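Local coordinates for glutaredoxin-glutathione complex (Polygonaceae, PDB 5KQA), which binds glutathione and, as a glutaredoxin, probably catalyses glutathione-dependent thiol-disulfide exchange, at residues 25-30 and 79-84; 37-42 and 62-67; 54-59 and 106-111. One frame throughout, in Å; residues are numbered along the deposited sequence.

Contact 1: 25-30 and 79-84; sequences MALQKA and QAALLQ. With GSH (glutathione), chain B.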
loop_
_atom_site.group_PDB
_atom_site.type_symbol
_atom_site.label_atom_id
_atom_site.label_comp_id
_atom_site.label_asym_id
_atom_site.label_seq_id
_atom_site.Cartn_x
_atom_site.Cartn_y
_atom_site.Cartn_z
ATOM N N MET A 25 -13.153 -1.137 -12.362
ATOM C CA MET A 25 -13.395 0.068 -11.569
ATOM C C MET A 25 -12.539 0.103 -10.301
ATOM O O MET A 25 -11.968 1.132 -9.951
ATOM C CB MET A 25 -14.872 0.164 -11.192
ATOM C CG MET A 25 -15.802 0.424 -12.363
ATOM S SD MET A 25 -15.447 1.996 -13.178
ATOM C CE MET A 25 -14.452 1.445 -14.548
ATOM N N ALA A 26 -12.464 -1.027 -9.611
ATOM C CA ALA A 26 -11.621 -1.139 -8.424
ATOM C C ALA A 26 -10.132 -0.902 -8.741
ATOM O O ALA A 26 -9.424 -0.243 -7.982
ATOM C CB ALA A 26 -11.817 -2.507 -7.778
ATOM N N LEU A 27 -9.657 -1.453 -9.852
ATOM C CA LEU A 27 -8.276 -1.241 -10.268
ATOM C C LEU A 27 -8.021 0.236 -10.551
ATOM O O LEU A 27 -7.028 0.794 -10.094
ATOM C CB LEU A 27 -7.943 -2.079 -11.504
ATOM C CG LEU A 27 -6.505 -1.934 -12.025
ATOM C CD1 LEU A 27 -5.496 -2.510 -11.034
ATOM C CD2 LEU A 27 -6.353 -2.593 -13.390
ATOM N N GLN A 28 -8.914 0.868 -11.310
ATOM C CA GLN A 28 -8.793 2.304 -11.563
ATOM C C GLN A 28 -8.720 3.089 -10.254
ATOM O O GLN A 28 -7.875 3.971 -10.102
ATOM C CB GLN A 28 -9.960 2.806 -12.428
ATOM C CG GLN A 28 -9.813 2.398 -13.900
ATOM C CD GLN A 28 -10.958 2.870 -14.793
ATOM O OE1 GLN A 28 -11.703 3.791 -14.447
ATOM N NE2 GLN A 28 -11.096 2.231 -15.952
ATOM N N LYS A 29 -9.592 2.752 -9.305
ATOM C CA LYS A 29 -9.577 3.405 -8.001
ATOM C C LYS A 29 -8.229 3.236 -7.301
ATOM O O LYS A 29 -7.693 4.193 -6.752
ATOM C CB LYS A 29 -10.694 2.853 -7.107
ATOM C CG LYS A 29 -10.599 3.336 -5.667
ATOM C CD LYS A 29 -11.830 2.980 -4.827
ATOM C CE LYS A 29 -11.743 3.619 -3.422
ATOM N NZ LYS A 29 -13.034 3.579 -2.678
ATOM N N ALA A 30 -7.699 2.013 -7.300
ATOM C CA ALA A 30 -6.426 1.717 -6.629
ATOM C C ALA A 30 -5.270 2.445 -7.306
ATOM O O ALA A 30 -4.390 2.987 -6.637
ATOM C CB ALA A 30 -6.166 0.223 -6.612
ATOM N N GLN A 79 -9.244 -5.752 -3.413
ATOM C CA GLN A 79 -8.265 -6.778 -3.076
ATOM C C GLN A 79 -8.026 -7.690 -4.287
ATOM O O GLN A 79 -6.902 -8.121 -4.540
ATOM C CB GLN A 79 -8.715 -7.589 -1.854
ATOM C CG GLN A 79 -7.575 -8.394 -1.221
ATOM C CD GLN A 79 -7.856 -8.805 0.220
ATOM O OE1 GLN A 79 -8.959 -8.606 0.734
ATOM N NE2 GLN A 79 -6.852 -9.385 0.878
ATOM N N ALA A 80 -9.082 -7.962 -5.047
ATOM C CA ALA A 80 -8.960 -8.752 -6.265
ATOM C C ALA A 80 -8.118 -8.035 -7.320
ATOM O O ALA A 80 -7.316 -8.660 -8.019
ATOM C CB ALA A 80 -10.345 -9.085 -6.832
ATOM N N ALA A 81 -8.315 -6.730 -7.452
ATOM C CA ALA A 81 -7.539 -5.940 -8.402
ATOM C C ALA A 81 -6.056 -5.901 -8.010
ATOM O O ALA A 81 -5.170 -5.930 -8.871
ATOM C CB ALA A 81 -8.104 -4.534 -8.503
ATOM N N LEU A 82 -5.786 -5.852 -6.709
ATOM C CA LEU A 82 -4.402 -5.788 -6.237
ATOM C C LEU A 82 -3.704 -7.118 -6.480
ATOM O O LEU A 82 -2.500 -7.157 -6.740
ATOM C CB LEU A 82 -4.338 -5.425 -4.754
ATOM C CG LEU A 82 -4.705 -3.993 -4.341
ATOM C CD1 LEU A 82 -4.919 -3.927 -2.831
ATOM C CD2 LEU A 82 -3.652 -2.942 -4.785
ATOM N N LEU A 83 -4.464 -8.209 -6.394
ATOM C CA LEU A 83 -3.935 -9.525 -6.731
ATOM C C LEU A 83 -3.556 -9.577 -8.211
ATOM O O LEU A 83 -2.463 -9.992 -8.568
ATOM C CB LEU A 83 -4.951 -10.625 -6.407
ATOM C CG LEU A 83 -4.597 -12.057 -6.858
ATOM C CD1 LEU A 83 -3.195 -12.488 -6.398
ATOM C CD2 LEU A 83 -5.643 -13.047 -6.360
ATOM N N GLN A 84 -4.474 -9.169 -9.074
ATOM C CA GLN A 84 -4.190 -9.131 -10.500
ATOM C C GLN A 84 -2.958 -8.270 -10.805
ATOM O O GLN A 84 -2.103 -8.636 -11.604
ATOM C CB GLN A 84 -5.401 -8.603 -11.264
ATOM C CG GLN A 84 -5.129 -8.345 -12.741
ATOM C CD GLN A 84 -6.256 -7.591 -13.409
ATOM O OE1 GLN A 84 -6.111 -6.419 -13.779
ATOM N NE2 GLN A 84 -7.391 -8.258 -13.566
HETATM N N1 GSH B . 4.181 -11.797 5.195
HETATM C CA1 GSH B . 3.064 -10.913 5.118
HETATM C C1 GSH B . 3.558 -9.532 5.486
HETATM O O11 GSH B . 2.912 -8.511 5.126
HETATM O O12 GSH B . 4.629 -9.407 6.144
HETATM C CB1 GSH B . 1.944 -11.378 6.039
HETATM C CG1 GSH B . 0.773 -10.402 6.012
HETATM C CD1 GSH B . -0.541 -11.072 6.407
HETATM O OE1 GSH B . -0.562 -12.243 6.742
HETATM N N2 GSH B . -1.759 -10.328 6.385
HETATM C CA2 GSH B . -3.006 -10.927 6.739
HETATM C C2 GSH B . -3.916 -11.097 5.548
HETATM O O2 GSH B . -3.944 -10.274 4.646
HETATM C CB2 GSH B . -3.809 -10.025 7.649
HETATM S SG2 GSH B . -3.248 -10.112 9.326
HETATM N N3 GSH B . -4.792 -12.214 5.514
HETATM C CA3 GSH B . -5.687 -12.364 4.419
HETATM C C3 GSH B . -6.671 -11.195 4.428
HETATM O O31 GSH B . -7.146 -10.755 3.349
HETATM O O32 GSH B . -7.023 -10.641 5.511
#
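Ala81 presses its methyl group against the backbone of Leu27. The Ala81 CB lies 3.7 Å from Leu27 N and about as far from Leu27 CA. Leu27 CB meets Ala81 CB at 3.9 Å, and Ala26 CB flanks the same methyl a little farther off. Ala81 has no bulk beyond CB, and this allows helices 20-35 and 75-86 to come close. Their axes, taken over the two segments, approach to 8.4 Å and cross at -77°. The CA atoms of Leu27 and Ala81 are 5.1 Å apart. Deeper in, Ala30 CB meets Leu82 CD2 at 4.4 Å, and both of these side chains also touch Phe42 of the central sheet. Ala26, Ala30, Ala81 and Leu82 are buried, and their side chains meet one another only through carbon.

The outer side is looser. The extended Gln84 side chain crosses Leu27 at about a right angle. It brings Gln84 OE1 to 3.9 Å from Leu27 CD2, a plain van der Waals contact. Gln84 is exposed to solvent. Leu27 also touches Trp85.

The CB of Gln79 is directed away from segment 25-30. Its CG stands anti to the backbone N (chi1 -164°), and the extended chain beyond carries the amide to glutathione. Gln79 NE2 donates to the glycyl carboxylate oxygen O31 of glutathione at 2.8 Å, with an N-H...O angle of 162°. NE2 also donates to Arg89 O, while OE1 accepts from Lys44 NZ, so the amide is gripped at both ends. With an alanine here, glutathione O31 is likely to lose this donor, and Lys44 NZ one of its acceptors.

The arrangement is typical of the thioredoxin fold of glutaredoxins: two crossed helices share one face of the sheet, and the second contributes to the glutathione pocket.

Contact 2: 37-42 and 62-67; sequences NPLVVF and ARYQTI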
loop_
_atom_site.group_PDB
_atom_site.type_symbol
_atom_site.label_atom_id
_atom_site.label_comp_id
_atom_site.label_asym_id
_atom_site.label_seq_id
_atom_site.Cartn_x
_atom_site.Cartn_y
_atom_site.Cartn_z
ATOM N N ASN A 37 -0.576 9.610 -4.215
ATOM C CA ASN A 37 0.051 9.530 -2.900
ATOM C C ASN A 37 1.457 8.999 -3.016
ATOM O O ASN A 37 1.665 7.945 -3.604
ATOM C CB ASN A 37 -0.754 8.636 -1.960
ATOM C CG ASN A 37 -2.051 9.266 -1.536
ATOM O OD1 ASN A 37 -2.075 10.092 -0.635
ATOM N ND2 ASN A 37 -3.144 8.872 -2.179
ATOM N N PRO A 38 2.436 9.737 -2.480
ATOM C CA PRO A 38 3.808 9.224 -2.518
ATOM C C PRO A 38 3.896 7.839 -1.870
ATOM O O PRO A 38 4.522 6.935 -2.411
ATOM C CB PRO A 38 4.596 10.276 -1.731
ATOM C CG PRO A 38 3.805 11.544 -1.926
ATOM C CD PRO A 38 2.364 11.123 -1.977
ATOM N N LEU A 39 3.232 7.673 -0.738
ATOM C CA LEU A 39 3.218 6.400 -0.028
ATOM C C LEU A 39 1.774 5.947 0.248
ATOM O O LEU A 39 0.985 6.683 0.845
ATOM C CB LEU A 39 4.008 6.525 1.280
ATOM C CG LEU A 39 3.925 5.378 2.290
ATOM C CD1 LEU A 39 4.372 4.059 1.640
ATOM C CD2 LEU A 39 4.748 5.686 3.536
ATOM N N VAL A 40 1.428 4.746 -0.195
ATOM C CA VAL A 40 0.092 4.205 0.046
ATOM C C VAL A 40 0.195 2.872 0.758
ATOM O O VAL A 40 0.995 2.011 0.380
ATOM C CB VAL A 40 -0.728 3.989 -1.255
ATOM C CG1 VAL A 40 -2.133 3.459 -0.916
ATOM C CG2 VAL A 40 -0.819 5.270 -2.076
ATOM N N VAL A 41 -0.636 2.693 1.775
ATOM C CA VAL A 41 -0.707 1.424 2.473
ATOM C C VAL A 41 -2.108 0.840 2.350
ATOM O O VAL A 41 -3.000 1.236 3.088
ATOM C CB VAL A 41 -0.339 1.572 3.957
ATOM C CG1 VAL A 41 -0.384 0.217 4.632
ATOM C CG2 VAL A 41 1.059 2.188 4.105
ATOM N N PHE A 42 -2.310 -0.095 1.417
ATOM C CA PHE A 42 -3.587 -0.800 1.374
ATOM C C PHE A 42 -3.601 -1.751 2.557
ATOM O O PHE A 42 -2.703 -2.556 2.734
ATOM C CB PHE A 42 -3.808 -1.536 0.058
ATOM C CG PHE A 42 -3.964 -0.621 -1.119
ATOM C CD1 PHE A 42 -5.188 -0.018 -1.391
ATOM C CD2 PHE A 42 -2.886 -0.349 -1.947
ATOM C CE1 PHE A 42 -5.339 0.836 -2.480
ATOM C CE2 PHE A 42 -3.026 0.501 -3.047
ATOM C CZ PHE A 42 -4.259 1.098 -3.308
ATOM N N ALA A 62 7.457 9.552 7.831
ATOM C CA ALA A 62 6.917 9.484 6.480
ATOM C C ALA A 62 5.398 9.611 6.503
ATOM O O ALA A 62 4.731 9.010 7.339
ATOM C CB ALA A 62 7.340 8.178 5.803
ATOM N N ARG A 63 4.841 10.393 5.589
ATOM C CA ARG A 63 3.389 10.464 5.528
ATOM C C ARG A 63 2.856 9.477 4.497
ATOM O O ARG A 63 3.395 9.335 3.395
ATOM C CB ARG A 63 2.909 11.886 5.228
ATOM C CG ARG A 63 3.016 12.329 3.790
ATOM C CD ARG A 63 2.364 13.699 3.643
ATOM N NE ARG A 63 2.820 14.615 4.690
ATOM C CZ ARG A 63 2.152 15.693 5.091
ATOM N NH1 ARG A 63 0.983 16.002 4.540
ATOM N NH2 ARG A 63 2.653 16.462 6.053
ATOM N N TYR A 64 1.799 8.778 4.882
ATOM C CA TYR A 64 1.205 7.776 4.029
ATOM C C TYR A 64 -0.301 7.922 4.006
ATOM O O TYR A 64 -0.904 8.470 4.930
ATOM C CB TYR A 64 1.588 6.376 4.503
ATOM C CG TYR A 64 1.293 6.143 5.955
ATOM C CD1 TYR A 64 2.241 6.439 6.924
ATOM C CD2 TYR A 64 0.062 5.654 6.365
ATOM C CE1 TYR A 64 1.983 6.243 8.263
ATOM C CE2 TYR A 64 -0.207 5.457 7.708
ATOM C CZ TYR A 64 0.767 5.745 8.651
ATOM O OH TYR A 64 0.520 5.561 9.994
ATOM N N GLN A 65 -0.893 7.444 2.924
ATOM C CA GLN A 65 -2.328 7.281 2.843
ATOM C C GLN A 65 -2.658 5.836 3.182
ATOM O O GLN A 65 -2.206 4.908 2.503
ATOM C CB GLN A 65 -2.845 7.641 1.442
ATOM C CG GLN A 65 -4.337 7.422 1.269
ATOM C CD GLN A 65 -5.120 8.390 2.095
ATOM O OE1 GLN A 65 -5.046 9.594 1.867
ATOM N NE2 GLN A 65 -5.868 7.882 3.082
ATOM N N THR A 66 -3.421 5.648 4.251
ATOM C CA THR A 66 -3.975 4.345 4.575
ATOM C C THR A 66 -5.325 4.164 3.900
ATOM O O THR A 66 -6.163 5.077 3.898
ATOM C CB THR A 66 -4.165 4.165 6.086
ATOM O OG1 THR A 66 -2.899 4.230 6.734
ATOM C CG2 THR A 66 -4.812 2.824 6.380
ATOM N N ILE A 67 -5.545 2.978 3.348
ATOM C CA ILE A 67 -6.833 2.636 2.775
ATOM C C ILE A 67 -7.261 1.306 3.379
ATOM O O ILE A 67 -6.671 0.266 3.100
ATOM C CB ILE A 67 -6.784 2.536 1.229
ATOM C CG1 ILE A 67 -6.366 3.877 0.600
ATOM C CG2 ILE A 67 -8.139 2.097 0.681
ATOM C CD1 ILE A 67 -7.462 4.971 0.679
HETATM O O HOH W 1 2.596 9.908 1.126
#
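Leu39 CG is anti to the backbone N (chi1 170°), and this brings it against Tyr64 CB at 3.4 Å. Tyr64 CG sits between its own N and carbonyl carbon (chi1 53°). That torsion turns the ring so that its OH is hydrogen-bonded to Asp58 OD1. Along the strands, Phe42 and Ile67 lie side by side, and Phe42 CD1 meets Ile67 CB at 4.0 Å. Val40 CG1 lies over one face of the Phe42 ring, near its rim.

The backbones pair as parallel strands. Gln65 N donates to Leu39 O at 2.9 Å, Val41 N to Gln65 O at 2.8 Å and Ile67 N to Val41 O at 3.1 Å. The middle bond is nearly straight, at 175°. Before the strands pair directly, a water accepts from Leu39 N at 3.0 Å. Just before strand 39-43, the Asn37 amide lies against Gln65, with Asn37 OD1 3.3 Å from Gln65 CB, while Asn37 ND2 donates to Leu33 O.

Val41 and Gln65 each use both backbone polar groups across the contact. Hydrogen bonding along this edge of the sheet thus lets the main chain set the register of the beta-alpha-beta unit.

Contact 3: 54-59 and 106-111; sequences KKLFDQ and SVMEKH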
loop_
_atom_site.group_PDB
_atom_site.type_symbol
_atom_site.label_atom_id
_atom_site.label_comp_id
_atom_site.label_asym_id
_atom_site.label_seq_id
_atom_site.Cartn_x
_atom_site.Cartn_y
_atom_site.Cartn_z
ATOM N N LYS A 54 2.661 0.637 9.554
ATOM C CA LYS A 54 2.247 2.006 9.846
ATOM C C LYS A 54 3.107 2.609 10.956
ATOM O O LYS A 54 3.518 3.771 10.884
ATOM C CB LYS A 54 0.771 2.066 10.256
ATOM C CG LYS A 54 -0.224 1.773 9.151
ATOM C CD LYS A 54 -1.609 1.551 9.755
ATOM C CE LYS A 54 -2.574 0.971 8.754
ATOM N NZ LYS A 54 -3.905 0.641 9.372
ATOM N N LYS A 55 3.355 1.822 11.996
ATOM C CA LYS A 55 4.199 2.268 13.102
ATOM C C LYS A 55 5.619 2.611 12.621
ATOM O O LYS A 55 6.194 3.622 13.027
ATOM C CB LYS A 55 4.241 1.189 14.187
ATOM C CG LYS A 55 4.838 1.628 15.509
ATOM C CD LYS A 55 4.562 0.575 16.580
ATOM C CE LYS A 55 5.031 1.017 17.962
ATOM N NZ LYS A 55 6.517 1.125 18.056
ATOM N N LEU A 56 6.180 1.767 11.757
ATOM C CA LEU A 56 7.490 2.041 11.158
ATOM C C LEU A 56 7.493 3.366 10.402
ATOM O O LEU A 56 8.372 4.201 10.602
ATOM C CB LEU A 56 7.907 0.913 10.207
ATOM C CG LEU A 56 9.229 1.161 9.457
ATOM C CD1 LEU A 56 10.420 0.940 10.363
ATOM C CD2 LEU A 56 9.350 0.321 8.212
ATOM N N PHE A 57 6.518 3.549 9.517
ATOM C CA PHE A 57 6.420 4.786 8.748
ATOM C C PHE A 57 6.218 5.995 9.656
ATOM O O PHE A 57 6.768 7.060 9.388
ATOM C CB PHE A 57 5.283 4.702 7.722
ATOM C CG PHE A 57 5.559 3.761 6.603
ATOM C CD1 PHE A 57 6.823 3.703 6.031
ATOM C CD2 PHE A 57 4.570 2.922 6.126
ATOM C CE1 PHE A 57 7.093 2.832 4.998
ATOM C CE2 PHE A 57 4.837 2.041 5.094
ATOM C CZ PHE A 57 6.098 2.000 4.528
ATOM N N ASP A 58 5.432 5.837 10.721
ATOM C CA ASP A 58 5.257 6.916 11.699
ATOM C C ASP A 58 6.611 7.364 12.251
ATOM O O ASP A 58 6.941 8.556 12.256
ATOM C CB ASP A 58 4.351 6.479 12.864
ATOM C CG ASP A 58 2.891 6.287 12.449
ATOM O OD1 ASP A 58 2.442 6.914 11.467
ATOM O OD2 ASP A 58 2.185 5.504 13.122
ATOM N N GLN A 59 7.392 6.389 12.707
ATOM C CA GLN A 59 8.676 6.649 13.353
ATOM C C GLN A 59 9.717 7.209 12.370
ATOM O O GLN A 59 10.609 7.972 12.757
ATOM C CB GLN A 59 9.175 5.365 14.024
ATOM C CG GLN A 59 8.250 4.897 15.153
ATOM C CD GLN A 59 8.680 3.587 15.787
ATOM O OE1 GLN A 59 9.257 2.725 15.126
ATOM N NE2 GLN A 59 8.396 3.433 17.075
ATOM N N SER A 106 8.459 -7.207 3.189
ATOM C CA SER A 106 9.129 -6.498 2.100
ATOM C C SER A 106 9.606 -5.115 2.525
ATOM O O SER A 106 10.705 -4.690 2.167
ATOM C CB SER A 106 8.196 -6.367 0.895
ATOM O OG SER A 106 7.719 -7.637 0.485
ATOM N N VAL A 107 8.770 -4.409 3.285
ATOM C CA VAL A 107 9.120 -3.078 3.761
ATOM C C VAL A 107 10.254 -3.174 4.773
ATOM O O VAL A 107 11.206 -2.391 4.735
ATOM C CB VAL A 107 7.908 -2.354 4.403
ATOM C CG1 VAL A 107 8.368 -1.102 5.142
ATOM C CG2 VAL A 107 6.848 -2.020 3.333
ATOM N N MET A 108 10.144 -4.139 5.677
ATOM C CA MET A 108 11.199 -4.388 6.654
ATOM C C MET A 108 12.522 -4.745 5.966
ATOM O O MET A 108 13.595 -4.335 6.416
ATOM C CB MET A 108 10.782 -5.503 7.620
ATOM C CG MET A 108 9.613 -5.145 8.519
ATOM S SD MET A 108 9.876 -3.571 9.357
ATOM C CE MET A 108 8.238 -3.251 10.016
ATOM N N GLU A 109 12.449 -5.509 4.886
ATOM C CA GLU A 109 13.646 -5.829 4.097
ATOM C C GLU A 109 14.332 -4.569 3.558
ATOM O O GLU A 109 15.557 -4.446 3.621
ATOM C CB GLU A 109 13.290 -6.768 2.938
ATOM C CG GLU A 109 14.407 -6.994 1.942
ATOM C CD GLU A 109 13.903 -7.524 0.591
ATOM O OE1 GLU A 109 12.849 -8.208 0.569
ATOM O OE2 GLU A 109 14.560 -7.249 -0.449
ATOM N N LYS A 110 13.547 -3.633 3.030
ATOM C CA LYS A 110 14.101 -2.387 2.500
ATOM C C LYS A 110 14.657 -1.491 3.605
ATOM O O LYS A 110 15.610 -0.748 3.395
ATOM C CB LYS A 110 13.036 -1.623 1.707
ATOM C CG LYS A 110 12.399 -2.426 0.573
ATOM C CD LYS A 110 13.310 -2.523 -0.647
ATOM C CE LYS A 110 12.585 -3.180 -1.827
ATOM N NZ LYS A 110 13.281 -2.988 -3.141
ATOM N N HIS A 111 14.042 -1.545 4.779
ATOM C CA HIS A 111 14.525 -0.770 5.912
ATOM C C HIS A 111 15.874 -1.338 6.352
ATOM O O HIS A 111 16.812 -0.608 6.666
ATOM C CB HIS A 111 13.511 -0.813 7.043
ATOM C CG HIS A 111 13.888 0.010 8.242
ATOM N ND1 HIS A 111 14.306 1.320 8.146
ATOM C CD2 HIS A 111 13.881 -0.292 9.558
ATOM C CE1 HIS A 111 14.541 1.789 9.359
ATOM N NE2 HIS A 111 14.285 0.837 10.234
#
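Leu56 reaches across to three residues of helix 104-112. Its CG is anti to the backbone N (chi1 176°), and the turn at chi2 gives the two methyls different partners. Leu56 CD2 packs on Val107 CG1 at 3.5 Å, the closest approach between the two segments. Leu56 CD2 also lies 4.1 Å from Met108 SD. The Met108 chain bends at chi2 and slides past Leu56 in the opposite direction, so that Met108 CE reaches the Leu56 CB and CD2 atoms as well. Leu56 CD1 sits over one face of the His111 ring in a CH-pi contact, 4.0 Å from the ring centroid and 21° off the ring normal. The ring atom nearest to Leu56 CD1 is His111 CD2, at 3.8 Å.

Phe57 adds an inner contact. Phe57 CZ meets Val107 CG1 at 3.9 Å, the two side chains coming from opposite directions. Val107 CG1 therefore touches both Leu56 and Phe57.

The next shell sets these groups in place. Leu116, at the start of helix 116-122, touches Leu56, Val107 and His111. Towards the sheet, Phe57 rests on Leu39, Val41 and Val94, and Val107 also leans on Val94. His111 is exposed to solvent and also touches Leu60.

The helix axes, over the two segments, stay 11.4 Å apart and run in roughly the same direction, at 32°. Side chains, not backbones, therefore fill the interface. Helix 48-60 follows Cys47, and helix 104-112 begins with Cys104 and Asp105, all three of the glutathione pocket. Two such helices side by side on one face of the central sheet are characteristic of the thioredoxin fold in glutaredoxins.

The three contacts build a three-layer alpha-beta-alpha arrangement, as in the thioredoxin fold. Contact 2 is in the middle. Its centre lies about 16 Å from the centre of contact 1 and about 12 Å from that of contact 3. The centres of contacts 1 and 3 are about 23 Å apart, on opposite sides of the chain's centre, and these two do not touch. Phe42 ties contact 2 to contact 1, with Phe42 CG 3.8 Å from Leu82 CD1. Tyr64 ties it to contact 3, with Tyr64 OH 2.8 Å from Asp58 OD1. Gln79 of contact 1 binds glutathione directly. The side chain of Val41 is about 9 Å from the bound glutathione (nearest atoms). The side chain of Met108 is about 7 Å from the bound glutathione (nearest atoms).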